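Local coordinates for protein D-threo-3-hydroxyaspartate dehydratase (Delftia, PDB 3WQE) that catalyses the pyridoxal-phosphate-dependent deamination of D-threo-3-hydroxyaspartate to oxaloacetate and ammonium, and also dehydrates D-serine and related hydroxyaspartates, at residues W142-T147 with G178-A183; S185-D190 with S227-L232. One frame throughout, in Å; residues are numbered along the deposited sequence.

Contact 1: residues W142-T147 with G178-A183; sequences WIEIDT and GVLTHA. With PLP (pyridoxal-5'-phosphate), chain F; 2TL (D-allothreonine), chain H.
Trp142 lays one face of its indole over Gly178, whose CA sits 4.2 Å from the centroid of the five-membered ring in a CH-pi contact. Glycine fits here because, at these backbone angles, a CB would be jammed against the preceding carbonyl O; it would also lie close to the indole. On the same side of the sheet, Leu180 crosses the tryptophan nearly at a right angle with its CB at the edge of the ring, and its CD2 packs 4.0 Å from Trp142 CB. On the other side of the sheet the branched side chains of Val179 and Ile145 meet, with Ile145 CG1 3.9 Å from Val179 CB. Between these two layers the backbones pair as parallel strands; Ile145 N donates to Leu180 O at 2.8 Å.

Beyond Leu180 the chains part and water enters. Thr181 keeps hold through its hydroxyl: with OG1 anti to the backbone N (chi1 -165°), it donates to Ile145 O at 2.8 Å from above the carbonyl plane and accepts from Thr147 OG1, also at 2.8 Å, the two threonines meeting tip to tip. A valine here would probably leave Ile145 O and the Thr147 hydroxyl without this shared partner and weaken the join between the two diverging chains. One water bridges Ile145 O and His182 N, while a second accepts a hydrogen bond from Thr147 N. Past this wetter end, His182 sets its ring face against the pyridine of PLP, and its NE2 hydrogen-bonds OG1 of D-allothreonine at 2.8 Å.

Both strands belong to the parallel barrel of the alanine racemase-like domain: strand 114-119 flanks 140-146, strand 222-225 flanks 175-180, and helix 192-215 covers Val179 and Ile145 through Cys206, Leu213 and Ala209.

Contact 2: residues S185-D190 with S227-L232; sequences SSYELD and STPTAL. With PLP (pyridoxal-5'-phosphate), chain F; 2TL (D-allothreonine), chain H.
The phenol ring of Tyr187 has OG1 of D-allothreonine over one face, 3.5 Å from Tyr187 CE1, and phosphate oxygen O2P of PLP at its edge, in the ring plane; Pro229 CD also packs against it, 4.0 Å from Tyr187 CE1. Tyrosine suits this place because its flat ring can border the ligand while its hydroxyl reaches the cofactor: Tyr187 OH hydrogen-bonds PLP O2P, though the modelled 2.4 Å is unusually short and its exact length doubtful.

The same oxygen is met from the helix by Thr228 N, at 2.9 Å and almost straight (177°), and Thr228 OG1 adds a bond to PLP O1P at 2.6 Å. The phosphate thus sits at the N terminus of helix 228-233, where the helix dipole would probably favour its negative charge; the backbone N of Gly246 and of Val247 also hydrogen-bond PLP, probably at the phosphate. This is the phosphate site of the alanine racemase-like PLP barrel.

Ser227 holds the N-cap position just before that helix, and Pro229 suits its first turn, where a backbone N needs no partner within the helix. Ser186, in a 3-10 turn, meets Ser227 hydroxyl to hydroxyl: the two OG atoms are hydrogen-bonded at 3.0 Å, and either may donate. Ser186 OG, turned between its own backbone N and carbonyl carbon (chi1 68°), also rests against Pro229 CG, and a weak second bond runs from it to Ala183 O.

How the contacts relate
From the N terminus, strand 140-146 comes first, and contact 1 closes when strand 175-180 returns beside it; the intervening chain includes strand 154-155 and helix 159-171, making a beta-alpha-beta crossover. Contact 2 opens two residues after contact 1 ends, in the loop leaving strand 175-180, and closes after helix 192-215 and strand 222-225, at the start of helix 228-233. The two loops therefore follow in series, neither nesting nor crossing. They meet around Ser227, whose CB packs 3.6 Å from His182 CE1 and whose OG lies 3.7 Å from Ala183 O. Contact 1 joins barrel strands and reaches the pyridine ring, contact 2 joins a loop to a helix start at the phosphate, and both border D-allothreonine.

Contact 1: residues W142-T147 with G178-A183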
loop_
_atom_site.group_PDB
_atom_site.type_symbol
_atom_site.label_atom_id
_atom_site.label_comp_id
_atom_site.label_asym_id
_atom_site.label_seq_id
_atom_site.Cartn_x
_atom_site.Cartn_y
_atom_site.Cartn_z
ATOM N N TRP B 142 -5.513 20.952 20.863
ATOM C CA TRP B 142 -4.910 22.063 20.054
ATOM C C TRP B 142 -5.737 22.375 18.892
ATOM O O TRP B 142 -6.508 21.521 18.416
ATOM C CB TRP B 142 -3.524 21.691 19.572
ATOM C CG TRP B 142 -2.541 21.272 20.668
ATOM C CD1 TRP B 142 -2.743 21.224 22.082
ATOM C CD2 TRP B 142 -1.206 20.868 20.439
ATOM N NE1 TRP B 142 -1.584 20.777 22.720
ATOM C CE2 TRP B 142 -0.619 20.582 21.734
ATOM C CE3 TRP B 142 -0.404 20.759 19.280
ATOM C CZ2 TRP B 142 0.727 20.147 21.875
ATOM C CZ3 TRP B 142 0.945 20.297 19.433
ATOM C CH2 TRP B 142 1.467 19.975 20.677
ATOM N N ILE B 143 -5.623 23.583 18.410
ATOM C CA ILE B 143 -6.448 24.003 17.231
ATOM C C ILE B 143 -5.566 23.917 15.980
ATOM O O ILE B 143 -4.469 24.515 15.922
ATOM C CB ILE B 143 -7.020 25.394 17.418
ATOM C CG1 ILE B 143 -7.822 25.415 18.747
ATOM C CG2 ILE B 143 -7.854 25.812 16.138
ATOM C CD1 ILE B 143 -8.358 26.852 19.108
ATOM N N GLU B 144 -6.051 23.197 14.967
ATOM C CA GLU B 144 -5.273 23.056 13.698
ATOM C C GLU B 144 -5.524 24.291 12.786
ATOM O O GLU B 144 -6.668 24.728 12.585
ATOM C CB GLU B 144 -5.740 21.792 12.968
ATOM C CG GLU B 144 -4.794 21.498 11.758
ATOM C CD GLU B 144 -4.981 20.117 11.200
ATOM O OE1 GLU B 144 -3.935 19.686 10.593
ATOM O OE2 GLU B 144 -6.052 19.494 11.358
ATOM N N ILE B 145 -4.438 24.870 12.291
ATOM C CA ILE B 145 -4.450 26.117 11.494
ATOM C C ILE B 145 -4.053 25.797 10.055
ATOM O O ILE B 145 -3.174 24.972 9.784
ATOM C CB ILE B 145 -3.390 27.102 12.059
ATOM C CG1 ILE B 145 -3.630 27.278 13.603
ATOM C CG2 ILE B 145 -3.476 28.442 11.353
ATOM C CD1 ILE B 145 -5.000 27.789 14.036
ATOM N N ASP B 146 -4.820 26.385 9.141
ATOM C CA ASP B 146 -4.479 26.334 7.711
ATOM C C ASP B 146 -3.620 27.551 7.407
ATOM O O ASP B 146 -4.079 28.694 7.458
ATOM C CB ASP B 146 -5.838 26.413 6.967
ATOM C CG ASP B 146 -5.641 26.492 5.488
ATOM O OD1 ASP B 146 -4.478 26.376 5.059
ATOM O OD2 ASP B 146 -6.656 26.617 4.758
ATOM N N THR B 147 -2.330 27.223 7.137
ATOM C CA THR B 147 -1.419 28.328 6.771
ATOM C C THR B 147 -1.046 28.319 5.327
ATOM O O THR B 147 -0.570 29.375 4.867
ATOM C CB THR B 147 -0.097 28.221 7.580
ATOM O OG1 THR B 147 0.499 26.956 7.429
ATOM C CG2 THR B 147 -0.346 28.480 9.075
ATOM N N GLY B 178 -2.651 24.646 22.626
ATOM C CA GLY B 178 -1.792 25.143 21.577
ATOM C C GLY B 178 -2.481 25.190 20.228
ATOM O O GLY B 178 -3.652 24.937 20.089
ATOM N N VAL B 179 -1.640 25.552 19.230
ATOM C CA VAL B 179 -2.059 25.555 17.799
ATOM C C VAL B 179 -0.992 24.797 17.040
ATOM O O VAL B 179 0.172 24.699 17.418
ATOM C CB VAL B 179 -2.183 26.965 17.198
ATOM C CG1 VAL B 179 -3.472 27.655 17.739
ATOM C CG2 VAL B 179 -0.952 27.881 17.544
ATOM N N LEU B 180 -1.411 24.187 15.927
ATOM C CA LEU B 180 -0.444 23.470 15.067
ATOM C C LEU B 180 -0.793 23.679 13.641
ATOM O O LEU B 180 -1.985 23.944 13.275
ATOM C CB LEU B 180 -0.374 21.950 15.353
ATOM C CG LEU B 180 -1.557 21.105 14.819
ATOM C CD1 LEU B 180 -1.108 19.627 14.775
ATOM C CD2 LEU B 180 -2.813 21.253 15.686
ATOM N N THR B 181 0.199 23.615 12.766
ATOM C CA THR B 181 -0.020 23.661 11.300
ATOM C C THR B 181 0.886 22.717 10.614
ATOM O O THR B 181 1.983 22.434 11.170
ATOM C CB THR B 181 0.101 25.099 10.736
ATOM O OG1 THR B 181 -0.453 25.177 9.417
ATOM C CG2 THR B 181 1.585 25.574 10.731
ATOM N N HIS B 182 0.539 22.312 9.367
ATOM C CA HIS B 182 1.438 21.509 8.562
ATOM C C HIS B 182 1.422 22.073 7.179
ATOM O O HIS B 182 0.354 22.073 6.509
ATOM C CB HIS B 182 0.887 20.076 8.498
ATOM C CG HIS B 182 1.599 19.235 7.500
ATOM N ND1 HIS B 182 2.924 18.862 7.587
ATOM C CD2 HIS B 182 1.056 18.600 6.343
ATOM C CE1 HIS B 182 3.221 17.986 6.491
ATOM N NE2 HIS B 182 2.112 17.882 5.747
ATOM N N ALA B 183 2.565 22.599 6.708
ATOM C CA ALA B 183 2.578 23.253 5.344
ATOM C C ALA B 183 2.870 22.203 4.268
ATOM O O ALA B 183 3.958 22.072 3.700
ATOM C CB ALA B 183 3.613 24.450 5.217
HETATM N N1 PLP F . 2.489 16.863 10.850
HETATM C C2 PLP F . 1.361 16.510 10.224
HETATM C C2A PLP F . 0.027 16.906 10.834
HETATM C C3 PLP F . 1.350 15.855 8.942
HETATM O O3 PLP F . 0.194 15.514 8.335
HETATM C C4 PLP F . 2.584 15.401 8.452
HETATM C C4A PLP F . 2.748 14.743 7.170
HETATM C C5 PLP F . 3.775 15.757 9.203
HETATM C C6 PLP F . 3.645 16.510 10.407
HETATM C C5A PLP F . 5.166 15.243 8.747
HETATM O O4P PLP F . 5.575 15.778 7.497
HETATM P P PLP F . 6.823 15.058 6.789
HETATM O O1P PLP F . 7.943 15.264 7.803
HETATM O O2P PLP F . 6.930 15.940 5.587
HETATM O O3P PLP F . 6.466 13.623 6.573
HETATM N N 2TL H . 1.505 14.667 6.300
HETATM C CA 2TL H . 1.633 14.000 4.948
HETATM C CB 2TL H . 1.517 15.151 3.920
HETATM O OG1 2TL H . 2.687 15.900 3.818
HETATM C CG2 2TL H . 0.386 16.063 3.949
HETATM C C 2TL H . 0.379 13.137 4.864
HETATM O O 2TL H . -0.517 13.390 5.668
HETATM O OXT 2TL H . 0.444 12.266 4.051
HETATM O O HOH W 1 -2.307 22.444 8.757
HETATM O O HOH W 2 -1.801 24.485 6.272
#

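Contact 2: residues S185-D190 with S227-L232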
loop_
_atom_site.group_PDB
_atom_site.type_symbol
_atom_site.label_atom_id
_atom_site.label_comp_id
_atom_site.label_asym_id
_atom_site.label_seq_id
_atom_site.Cartn_x
_atom_site.Cartn_y
_atom_site.Cartn_z
ATOM N N SER B 185 1.921 21.908 1.422
ATOM C CA SER B 185 2.158 22.333 0.036
ATOM C C SER B 185 3.634 22.399 -0.284
ATOM O O SER B 185 4.031 22.599 -1.439
ATOM C CB SER B 185 1.533 23.699 -0.241
ATOM O OG SER B 185 2.282 24.793 0.398
ATOM N N SER B 186 4.481 22.165 0.731
ATOM C CA SER B 186 5.974 22.209 0.512
ATOM C C SER B 186 6.389 21.041 -0.468
ATOM O O SER B 186 7.430 21.130 -1.133
ATOM C CB SER B 186 6.694 22.058 1.869
ATOM O OG SER B 186 6.520 20.741 2.410
ATOM N N TYR B 187 5.504 20.048 -0.567
ATOM C CA TYR B 187 5.829 18.889 -1.434
ATOM C C TYR B 187 5.744 19.234 -2.872
ATOM O O TYR B 187 6.213 18.446 -3.712
ATOM C CB TYR B 187 4.895 17.712 -1.072
ATOM C CG TYR B 187 5.343 16.951 0.130
ATOM C CD1 TYR B 187 5.483 17.542 1.398
ATOM C CD2 TYR B 187 5.580 15.563 0.030
ATOM C CE1 TYR B 187 5.834 16.764 2.538
ATOM C CE2 TYR B 187 5.929 14.774 1.169
ATOM C CZ TYR B 187 6.073 15.449 2.415
ATOM O OH TYR B 187 6.469 14.709 3.548
ATOM N N GLU B 188 5.148 20.378 -3.196
ATOM C CA GLU B 188 5.052 20.785 -4.597
ATOM C C GLU B 188 6.228 21.649 -5.038
ATOM O O GLU B 188 6.272 22.072 -6.205
ATOM C CB GLU B 188 3.733 21.530 -4.821
ATOM C CG GLU B 188 2.579 20.495 -4.874
ATOM C CD GLU B 188 1.402 20.909 -4.053
ATOM O OE1 GLU B 188 0.899 22.067 -4.249
ATOM O OE2 GLU B 188 0.973 20.052 -3.200
ATOM N N LEU B 189 7.151 21.989 -4.118
ATOM C CA LEU B 189 8.260 22.930 -4.393
ATOM C C LEU B 189 9.531 22.146 -4.720
ATOM O O LEU B 189 9.577 20.930 -4.482
ATOM C CB LEU B 189 8.475 23.795 -3.137
ATOM C CG LEU B 189 7.183 24.610 -2.810
ATOM C CD1 LEU B 189 7.332 25.539 -1.618
ATOM C CD2 LEU B 189 6.678 25.424 -4.008
ATOM N N ASP B 190 10.535 22.857 -5.212
ATOM C CA ASP B 190 11.783 22.243 -5.594
ATOM C C ASP B 190 12.951 23.208 -5.650
ATOM O O ASP B 190 13.986 22.898 -6.274
ATOM C CB ASP B 190 11.634 21.474 -6.930
ATOM C CG ASP B 190 11.214 22.406 -8.081
ATOM O OD1 ASP B 190 11.478 23.601 -7.999
ATOM O OD2 ASP B 190 10.703 21.937 -9.110
ATOM N N SER B 227 6.778 20.338 8.253
ATOM C CA SER B 227 6.795 19.229 7.237
ATOM C C SER B 227 8.331 19.023 7.167
ATOM O O SER B 227 9.112 19.921 7.552
ATOM C CB SER B 227 6.250 19.744 5.889
ATOM O OG SER B 227 6.999 20.768 5.329
ATOM N N THR B 228 8.773 17.891 6.600
ATOM C CA THR B 228 10.251 17.736 6.492
ATOM C C THR B 228 10.865 18.865 5.699
ATOM O O THR B 228 11.916 19.421 6.095
ATOM C CB THR B 228 10.534 16.307 5.982
ATOM O OG1 THR B 228 10.438 15.421 7.109
ATOM C CG2 THR B 228 11.989 16.230 5.397
ATOM N N PRO B 229 10.310 19.238 4.525
ATOM C CA PRO B 229 10.994 20.281 3.729
ATOM C C PRO B 229 11.056 21.634 4.394
ATOM O O PRO B 229 12.108 22.273 4.318
ATOM C CB PRO B 229 10.196 20.319 2.407
ATOM C CG PRO B 229 9.554 18.910 2.355
ATOM C CD PRO B 229 9.194 18.590 3.784
ATOM N N THR B 230 9.963 22.034 5.068
ATOM C CA THR B 230 10.028 23.349 5.755
ATOM C C THR B 230 10.837 23.306 7.053
ATOM O O THR B 230 11.489 24.291 7.401
ATOM C CB THR B 230 8.617 23.914 6.021
ATOM O OG1 THR B 230 7.828 22.959 6.777
ATOM C CG2 THR B 230 7.943 24.274 4.694
ATOM N N ALA B 231 10.879 22.124 7.711
ATOM C CA ALA B 231 11.773 22.038 8.869
ATOM C C ALA B 231 13.250 22.278 8.499
ATOM O O ALA B 231 13.977 22.929 9.234
ATOM C CB ALA B 231 11.606 20.664 9.535
ATOM N N LEU B 232 13.621 21.699 7.336
ATOM C CA LEU B 232 14.978 21.859 6.875
ATOM C C LEU B 232 15.297 23.184 6.245
ATOM O O LEU B 232 16.466 23.541 6.160
ATOM C CB LEU B 232 15.364 20.716 5.942
ATOM C CG LEU B 232 15.282 19.323 6.615
ATOM C CD1 LEU B 232 15.386 18.183 5.576
ATOM C CD2 LEU B 232 16.358 19.210 7.709
HETATM N N1 PLP F . 2.489 16.863 10.850
HETATM C C2 PLP F . 1.361 16.510 10.224
HETATM C C2A PLP F . 0.027 16.906 10.834
HETATM C C3 PLP F . 1.350 15.855 8.942
HETATM O O3 PLP F . 0.194 15.514 8.335
HETATM C C4 PLP F . 2.584 15.401 8.452
HETATM C C4A PLP F . 2.748 14.743 7.170
HETATM C C5 PLP F . 3.775 15.757 9.203
HETATM C C6 PLP F . 3.645 16.510 10.407
HETATM C C5A PLP F . 5.166 15.243 8.747
HETATM O O4P PLP F . 5.575 15.778 7.497
HETATM P P PLP F . 6.823 15.058 6.789
HETATM O O1P PLP F . 7.943 15.264 7.803
HETATM O O2P PLP F . 6.930 15.940 5.587
HETATM O O3P PLP F . 6.466 13.623 6.573
HETATM N N 2TL H . 1.505 14.667 6.300
HETATM C CA 2TL H . 1.633 14.000 4.948
HETATM C CB 2TL H . 1.517 15.151 3.920
HETATM O OG1 2TL H . 2.687 15.900 3.818
HETATM C CG2 2TL H . 0.386 16.063 3.949
HETATM C C 2TL H . 0.379 13.137 4.864
HETATM O O 2TL H . -0.517 13.390 5.668
HETATM O OXT 2TL H . 0.444 12.266 4.051
#